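Local coordinates for protein acetolactate synthase isozyme 1 large subunit (Escherichia coli, PDB 6LPI) that belongs to the thiamine diphosphate-dependent enzyme family and binds thiamine diphosphate, a magnesium ion and flavin-adenine dinucleotide as the large subunit of acetolactate synthase isozyme 1, at residues 262-267 / 547-552; 270-275 / 352-357. All blocks are in the same frame, centred on the assembly; numbering follows the deposited sequence.

Contact 1 of 2, residues 262-267 / 547-552; sequences GMHGVR and YPMVPP. With FAD (flavin-adenine dinucleotide), chain I.
M263 and V550 are joined by the one hydrogen bond between 262-267 and 547-552: V550 N donates to M263 O over 2.8 Å. The donor lies in the carbonyl plane, but the N-H...O angle of 137° shows a bent bond. The same oxygen receives a CA-H...O contact from M549, its distance to M549 CA being 3.3 Å. A second such contact runs the other way, from H264 CA to P548 O, with an angle at H of 157°, so each segment offers a carbonyl oxygen to an alpha carbon of the other.

Packing surrounds this backbone core. The imidazole of H264 turns its edge to P548 O, which lies near the ring plane with CD2 3.2 Å away. Beside it M549 runs in the same direction, bringing CG to 3.7 Å from H264 NE2, while its sulfur stands oblique to the ring. P548, preceded by a cis peptide bond, sets its CG against G265 O, and the R267 guanidinium reaches its CB obliquely. V550 CG2, beside its own backbone N, meets the carbonyl oxygens of G262 and M263.

The flavin completes the site. G262 to G265 form a type I turn, closed by G265 N to G262 O, and H264 N donates to FAD O4 at 2.9 Å in a nearly straight bond of 171°. M263 bends its chain at chi2 and chi3, which brings its CE to 3.7 Å from FAD C6. G262 lies against the flavin with a backbone conformation that favours glycine.

The turn links strand 257-260 to helix 267-273; facing it, the loop after strand 534-539 packs M549 on helix 476-484, and Q400 of helix 393-401 donates to H264 O and Y547 O.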
loop_
_atom_site.group_PDB
_atom_site.type_symbol
_atom_site.label_atom_id
_atom_site.label_comp_id
_atom_site.label_asym_id
_atom_site.label_seq_id
_atom_site.Cartn_x
_atom_site.Cartn_y
_atom_site.Cartn_z
ATOM N N GLY B 262 7.839 -15.658 5.040
ATOM C CA GLY B 262 6.959 -15.870 3.908
ATOM C C GLY B 262 7.555 -16.443 2.639
ATOM O O GLY B 262 8.529 -17.182 2.675
ATOM N N MET B 263 6.977 -16.046 1.503
ATOM C CA MET B 263 7.194 -16.744 0.237
ATOM C C MET B 263 8.663 -16.811 -0.103
ATOM O O MET B 263 9.162 -17.844 -0.556
ATOM C CB MET B 263 6.429 -16.031 -0.880
ATOM C CG MET B 263 6.994 -16.200 -2.283
ATOM S SD MET B 263 5.721 -16.195 -3.596
ATOM C CE MET B 263 5.157 -14.528 -3.639
ATOM N N HIS B 264 9.355 -15.691 0.049
ATOM C CA HIS B 264 10.792 -15.596 -0.142
ATOM C C HIS B 264 11.492 -15.166 1.141
ATOM O O HIS B 264 12.593 -14.606 1.093
ATOM C CB HIS B 264 11.080 -14.613 -1.274
ATOM C CG HIS B 264 10.711 -15.121 -2.630
ATOM N ND1 HIS B 264 9.693 -14.566 -3.373
ATOM C CD2 HIS B 264 11.262 -16.083 -3.407
ATOM C CE1 HIS B 264 9.603 -15.190 -4.534
ATOM N NE2 HIS B 264 10.549 -16.112 -4.583
ATOM N N GLY B 265 10.878 -15.404 2.294
ATOM C CA GLY B 265 11.514 -15.011 3.525
ATOM C C GLY B 265 12.697 -15.920 3.835
ATOM O O GLY B 265 13.135 -16.746 3.031
ATOM N N VAL B 266 13.212 -15.769 5.034
ATOM C CA VAL B 266 14.384 -16.527 5.437
ATOM C C VAL B 266 13.939 -17.852 6.047
ATOM O O VAL B 266 13.103 -17.896 6.957
ATOM C CB VAL B 266 15.273 -15.702 6.386
ATOM C CG1 VAL B 266 14.436 -15.036 7.470
ATOM C CG2 VAL B 266 16.379 -16.568 6.974
ATOM N N ARG B 267 14.554 -18.928 5.569
ATOM C CA ARG B 267 14.100 -20.279 5.866
ATOM C C ARG B 267 14.020 -20.519 7.367
ATOM O O ARG B 267 12.986 -20.979 7.875
ATOM C CB ARG B 267 15.050 -21.263 5.181
ATOM C CG ARG B 267 14.953 -22.703 5.583
ATOM C CD ARG B 267 16.066 -23.489 4.889
ATOM N NE ARG B 267 15.959 -23.470 3.426
ATOM C CZ ARG B 267 15.114 -24.222 2.722
ATOM N NH1 ARG B 267 14.292 -25.062 3.342
ATOM N NH2 ARG B 267 15.090 -24.140 1.397
ATOM N N TYR B 547 16.087 -17.527 -3.616
ATOM C CA TYR B 547 15.854 -18.632 -2.705
ATOM C C TYR B 547 15.907 -18.143 -1.260
ATOM O O TYR B 547 16.639 -17.203 -0.938
ATOM C CB TYR B 547 16.877 -19.761 -2.915
ATOM C CG TYR B 547 16.638 -20.603 -4.161
ATOM C CD1 TYR B 547 15.356 -21.022 -4.518
ATOM C CD2 TYR B 547 17.707 -20.997 -4.977
ATOM C CE1 TYR B 547 15.142 -21.794 -5.661
ATOM C CE2 TYR B 547 17.502 -21.782 -6.113
ATOM C CZ TYR B 547 16.219 -22.175 -6.450
ATOM O OH TYR B 547 16.028 -22.943 -7.580
ATOM N N PRO B 548 15.126 -18.751 -0.368
ATOM C CA PRO B 548 14.184 -19.814 -0.735
ATOM C C PRO B 548 12.883 -19.282 -1.336
ATOM O O PRO B 548 12.576 -18.096 -1.223
ATOM C CB PRO B 548 13.941 -20.539 0.587
ATOM C CG PRO B 548 14.218 -19.527 1.648
ATOM C CD PRO B 548 15.205 -18.535 1.086
ATOM N N MET B 549 12.164 -20.166 -2.025
ATOM C CA MET B 549 10.853 -19.873 -2.584
ATOM C C MET B 549 9.808 -20.839 -2.025
ATOM O O MET B 549 10.067 -22.040 -1.883
ATOM C CB MET B 549 10.889 -19.959 -4.111
ATOM C CG MET B 549 9.544 -19.692 -4.750
ATOM S SD MET B 549 9.525 -20.024 -6.515
ATOM C CE MET B 549 8.960 -18.457 -7.185
ATOM N N VAL B 550 8.634 -20.316 -1.692
ATOM C CA VAL B 550 7.474 -21.142 -1.345
ATOM C C VAL B 550 6.606 -21.271 -2.580
ATOM O O VAL B 550 6.084 -20.253 -3.079
ATOM C CB VAL B 550 6.670 -20.558 -0.169
ATOM C CG1 VAL B 550 5.548 -21.503 0.204
ATOM C CG2 VAL B 550 7.564 -20.303 1.038
ATOM N N PRO B 551 6.425 -22.471 -3.129
ATOM C CA PRO B 551 5.620 -22.644 -4.335
ATOM C C PRO B 551 4.204 -22.163 -4.090
ATOM O O PRO B 551 3.665 -22.348 -2.987
ATOM C CB PRO B 551 5.656 -24.160 -4.573
ATOM C CG PRO B 551 6.878 -24.612 -3.870
ATOM C CD PRO B 551 7.014 -23.735 -2.673
ATOM N N PRO B 552 3.583 -21.524 -5.078
ATOM C CA PRO B 552 2.239 -20.972 -4.864
ATOM C C PRO B 552 1.281 -22.072 -4.423
ATOM O O PRO B 552 1.294 -23.184 -4.962
ATOM C CB PRO B 552 1.865 -20.390 -6.234
ATOM C CG PRO B 552 3.168 -20.234 -6.976
ATOM C CD PRO B 552 4.068 -21.324 -6.457
HETATM P PA FAD I . -0.228 -4.177 4.535
HETATM O O1A FAD I . 1.039 -3.430 4.379
HETATM O O2A FAD I . -1.277 -3.982 3.472
HETATM O O5B FAD I . -0.693 -3.701 5.968
HETATM C C5B FAD I . -1.915 -2.959 6.157
HETATM C C4B FAD I . -2.590 -3.513 7.383
HETATM O O4B FAD I . -2.246 -2.721 8.551
HETATM C C3B FAD I . -4.114 -3.513 7.321
HETATM O O3B FAD I . -4.594 -4.690 7.974
HETATM C C2B FAD I . -4.455 -2.197 8.030
HETATM O O2B FAD I . -5.777 -2.125 8.542
HETATM C C1B FAD I . -3.435 -2.257 9.158
HETATM N N9A FAD I . -3.161 -0.991 9.818
HETATM C C8A FAD I . -2.782 0.192 9.242
HETATM N N7A FAD I . -2.583 1.166 10.100
HETATM C C5A FAD I . -2.851 0.581 11.328
HETATM C C6A FAD I . -2.834 1.081 12.647
HETATM N N6A FAD I . -2.518 2.340 12.961
HETATM N N1A FAD I . -3.169 0.234 13.644
HETATM C C2A FAD I . -3.493 -1.025 13.339
HETATM N N3A FAD I . -3.538 -1.610 12.140
HETATM C C4A FAD I . -3.210 -0.748 11.169
HETATM N N1 FAD I . 5.232 -10.323 1.704
HETATM C C2 FAD I . 5.723 -11.087 2.720
HETATM O O2 FAD I . 5.377 -10.897 3.879
HETATM N N3 FAD I . 6.640 -12.088 2.453
HETATM C C4 FAD I . 7.139 -12.419 1.211
HETATM O O4 FAD I . 7.956 -13.329 1.099
HETATM C C4X FAD I . 6.601 -11.606 0.131
HETATM N N5 FAD I . 7.017 -11.843 -1.095
HETATM C C5X FAD I . 6.512 -11.049 -2.118
HETATM C C6 FAD I . 6.945 -11.273 -3.426
HETATM C C7 FAD I . 6.474 -10.490 -4.480
HETATM C C7M FAD I . 6.946 -10.767 -5.882
HETATM C C8 FAD I . 5.546 -9.467 -4.225
HETATM C C8M FAD I . 5.004 -8.616 -5.348
HETATM C C9 FAD I . 5.111 -9.243 -2.921
HETATM C C9A FAD I . 5.577 -10.028 -1.873
HETATM N N10 FAD I . 5.155 -9.818 -0.542
HETATM C C10 FAD I . 5.647 -10.584 0.482
HETATM C "C1'" FAD I . 4.193 -8.767 -0.215
HETATM C "C2'" FAD I . 2.773 -9.293 -0.075
HETATM O "O2'" FAD I . 2.155 -9.391 -1.358
HETATM C "C3'" FAD I . 1.958 -8.326 0.784
HETATM O "O3'" FAD I . 1.999 -7.025 0.207
HETATM C "C4'" FAD I . 2.422 -8.225 2.233
HETATM O "O4'" FAD I . 2.837 -9.513 2.671
HETATM C "C5'" FAD I . 1.339 -7.703 3.146
HETATM O "O5'" FAD I . 1.941 -7.210 4.356
HETATM P P FAD I . 1.070 -6.544 5.458
HETATM O O1P FAD I . 0.306 -7.638 6.206
HETATM O O2P FAD I . 1.847 -5.698 6.177
HETATM O O3P FAD I . 0.055 -5.736 4.604
#

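Contact 2 of 2, residues 270-275 / 352-357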
loop_
_atom_site.group_PDB
_atom_site.type_symbol
_atom_site.label_atom_id
_atom_site.label_comp_id
_atom_site.label_asym_id
_atom_site.label_seq_id
_atom_site.Cartn_x
_atom_site.Cartn_y
_atom_site.Cartn_z
ATOM N N ASN B 270 10.932 -19.009 8.790
ATOM C CA ASN B 270 9.745 -19.730 8.367
ATOM C C ASN B 270 9.560 -21.000 9.193
ATOM O O ASN B 270 8.441 -21.311 9.599
ATOM C CB ASN B 270 9.815 -20.052 6.879
ATOM C CG ASN B 270 9.003 -19.089 6.055
ATOM O OD1 ASN B 270 8.264 -18.268 6.593
ATOM N ND2 ASN B 270 9.102 -19.206 4.745
ATOM N N TYR B 271 10.647 -21.712 9.513
ATOM C CA TYR B 271 10.508 -22.869 10.399
ATOM C C TYR B 271 10.240 -22.434 11.835
ATOM O O TYR B 271 9.486 -23.095 12.561
ATOM C CB TYR B 271 11.765 -23.748 10.359
ATOM C CG TYR B 271 11.941 -24.550 9.085
ATOM C CD1 TYR B 271 10.848 -25.003 8.367
ATOM C CD2 TYR B 271 13.213 -24.802 8.565
ATOM C CE1 TYR B 271 11.008 -25.702 7.177
ATOM C CE2 TYR B 271 13.383 -25.514 7.368
ATOM C CZ TYR B 271 12.269 -25.960 6.687
ATOM O OH TYR B 271 12.394 -26.661 5.512
ATOM N N ILE B 272 10.855 -21.331 12.264
ATOM C CA ILE B 272 10.718 -20.889 13.646
ATOM C C ILE B 272 9.272 -20.550 13.963
ATOM O O ILE B 272 8.789 -20.841 15.061
ATOM C CB ILE B 272 11.641 -19.693 13.926
ATOM C CG1 ILE B 272 13.079 -20.186 14.121
ATOM C CG2 ILE B 272 11.122 -18.889 15.142
ATOM C CD1 ILE B 272 14.149 -19.118 13.914
ATOM N N LEU B 273 8.556 -19.933 13.012
ATOM C CA LEU B 273 7.173 -19.542 13.280
ATOM C C LEU B 273 6.290 -20.746 13.586
ATOM O O LEU B 273 5.378 -20.656 14.420
ATOM C CB LEU B 273 6.620 -18.748 12.103
ATOM C CG LEU B 273 7.028 -17.270 12.133
ATOM C CD1 LEU B 273 7.162 -16.685 10.752
ATOM C CD2 LEU B 273 6.004 -16.476 12.887
ATOM N N GLN B 274 6.580 -21.888 12.963
ATOM C CA GLN B 274 5.823 -23.113 13.191
ATOM C C GLN B 274 6.018 -23.669 14.594
ATOM O O GLN B 274 5.239 -24.528 15.019
ATOM C CB GLN B 274 6.222 -24.145 12.130
ATOM C CG GLN B 274 5.787 -23.749 10.740
ATOM C CD GLN B 274 4.313 -24.020 10.530
ATOM O OE1 GLN B 274 3.492 -23.103 10.446
ATOM N NE2 GLN B 274 3.979 -25.290 10.382
ATOM N N GLU B 275 7.049 -23.219 15.298
ATOM C CA GLU B 275 7.279 -23.542 16.698
ATOM C C GLU B 275 6.553 -22.596 17.651
ATOM O O GLU B 275 6.487 -22.880 18.851
ATOM C CB GLU B 275 8.784 -23.497 17.019
ATOM C CG GLU B 275 9.698 -24.300 16.113
ATOM C CD GLU B 275 9.644 -25.787 16.362
ATOM O OE1 GLU B 275 10.208 -26.544 15.537
ATOM O OE2 GLU B 275 9.108 -26.201 17.408
ATOM N N ASP B 352 19.313 -22.242 17.529
ATOM C CA ASP B 352 19.580 -23.592 17.032
ATOM C C ASP B 352 18.959 -23.818 15.660
ATOM O O ASP B 352 19.586 -24.423 14.778
ATOM C CB ASP B 352 19.109 -24.634 18.039
ATOM C CG ASP B 352 20.150 -24.905 19.107
ATOM O OD1 ASP B 352 21.344 -24.602 18.860
ATOM O OD2 ASP B 352 19.786 -25.421 20.183
ATOM N N LEU B 353 17.728 -23.345 15.455
ATOM C CA LEU B 353 17.145 -23.461 14.121
ATOM C C LEU B 353 17.893 -22.599 13.110
ATOM O O LEU B 353 18.047 -23.002 11.952
ATOM C CB LEU B 353 15.657 -23.092 14.158
ATOM C CG LEU B 353 14.706 -24.237 14.526
ATOM C CD1 LEU B 353 13.293 -23.735 14.590
ATOM C CD2 LEU B 353 14.785 -25.316 13.489
ATOM N N GLN B 354 18.387 -21.430 13.527
ATOM C CA GLN B 354 19.131 -20.566 12.614
ATOM C C GLN B 354 20.482 -21.159 12.220
ATOM O O GLN B 354 20.977 -20.885 11.122
ATOM C CB GLN B 354 19.311 -19.186 13.256
ATOM C CG GLN B 354 18.043 -18.402 13.389
ATOM C CD GLN B 354 18.248 -17.114 14.120
ATOM O OE1 GLN B 354 19.120 -17.027 14.963
ATOM N NE2 GLN B 354 17.436 -16.109 13.823
ATOM N N ARG B 355 21.067 -22.007 13.060
ATOM C CA ARG B 355 22.303 -22.693 12.705
ATOM C C ARG B 355 22.053 -23.828 11.712
ATOM O O ARG B 355 22.829 -24.782 11.624
ATOM C CB ARG B 355 23.018 -23.169 13.963
ATOM C CG ARG B 355 24.018 -22.144 14.418
ATOM C CD ARG B 355 25.011 -22.695 15.408
ATOM N NE ARG B 355 24.361 -23.037 16.666
ATOM C CZ ARG B 355 23.987 -22.142 17.576
ATOM N NH1 ARG B 355 24.203 -20.845 17.362
ATOM N NH2 ARG B 355 23.402 -22.539 18.700
ATOM N N GLU B 356 20.930 -23.756 11.002
ATOM C CA GLU B 356 20.600 -24.630 9.872
ATOM C C GLU B 356 19.811 -23.728 8.899
ATOM O O GLU B 356 18.594 -23.830 8.708
ATOM C CB GLU B 356 19.838 -25.896 10.305
ATOM C CG GLU B 356 19.004 -26.618 9.144
ATOM C CD GLU B 356 17.454 -26.238 9.043
ATOM O OE1 GLU B 356 16.842 -26.485 7.968
ATOM O OE2 GLU B 356 16.831 -25.738 10.011
ATOM N N PHE B 357 20.524 -22.771 8.273
ATOM C CA PHE B 357 19.809 -21.861 7.386
ATOM C C PHE B 357 20.716 -21.127 6.406
ATOM O O PHE B 357 21.794 -20.660 6.803
ATOM C CB PHE B 357 19.008 -20.851 8.218
#
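L353 and I272 reach past one another from opposite helices, and this pair carries the contact between helices 267-273 and 344-354. The nearest atoms are I272 CG1 and L353 CD1, 3.6 Å apart. L353 has its CG anti to the carbonyl carbon (chi1 -86°) and an extended second torsion, which carries CD1 across to 270-275, where the methyl also meets E275 CG at 3.9 Å, the glutamate chain crossing it at a slant. On another flank of I272, its CD1 lies 4.0 Å from Q354 CG, so the aliphatic part of the glutamine adds to the apolar patch.

The E356 side chain runs nearly perpendicular to that of Y271. Its OE1 lies near the ring plane at the edge, 3.6 Å from Y271 CE2, and the carboxylate is tilted 19° from the ring. E356 follows the end of helix 344-354, where R355 leaves helical geometry.

I272 also packs on W346 and V350 of helix 344-354. Helix 267-273 connects parallel strands 257-260 and 278-282, a beta-alpha-beta crossover as expected of the Rossmann-like central domain of this family, and helix 344-354 packs on it.

How the contacts relate
From the N terminus, the chain leaves strand 257-260, passes through 262-267 and enters helix 267-273, so the first halves of both contacts follow one another directly. Contact 2 closes first, when 352-357, at the end of helix 344-354, meets 270-275, with 76 residues between the segments. Contact 1 closes only at 547-552, beyond the last parallel sheet, with 279 residues between its segments; contact 2 is thus nested inside its loop. The two centres are 13 Å apart and are bridged at N270, whose ND2 lies 3.0 Å from G262 O, a probable hydrogen bond. Contact 2 ties helices near the central sheet, whereas contact 1 brings the C-terminal tail to the flavin-binding turn.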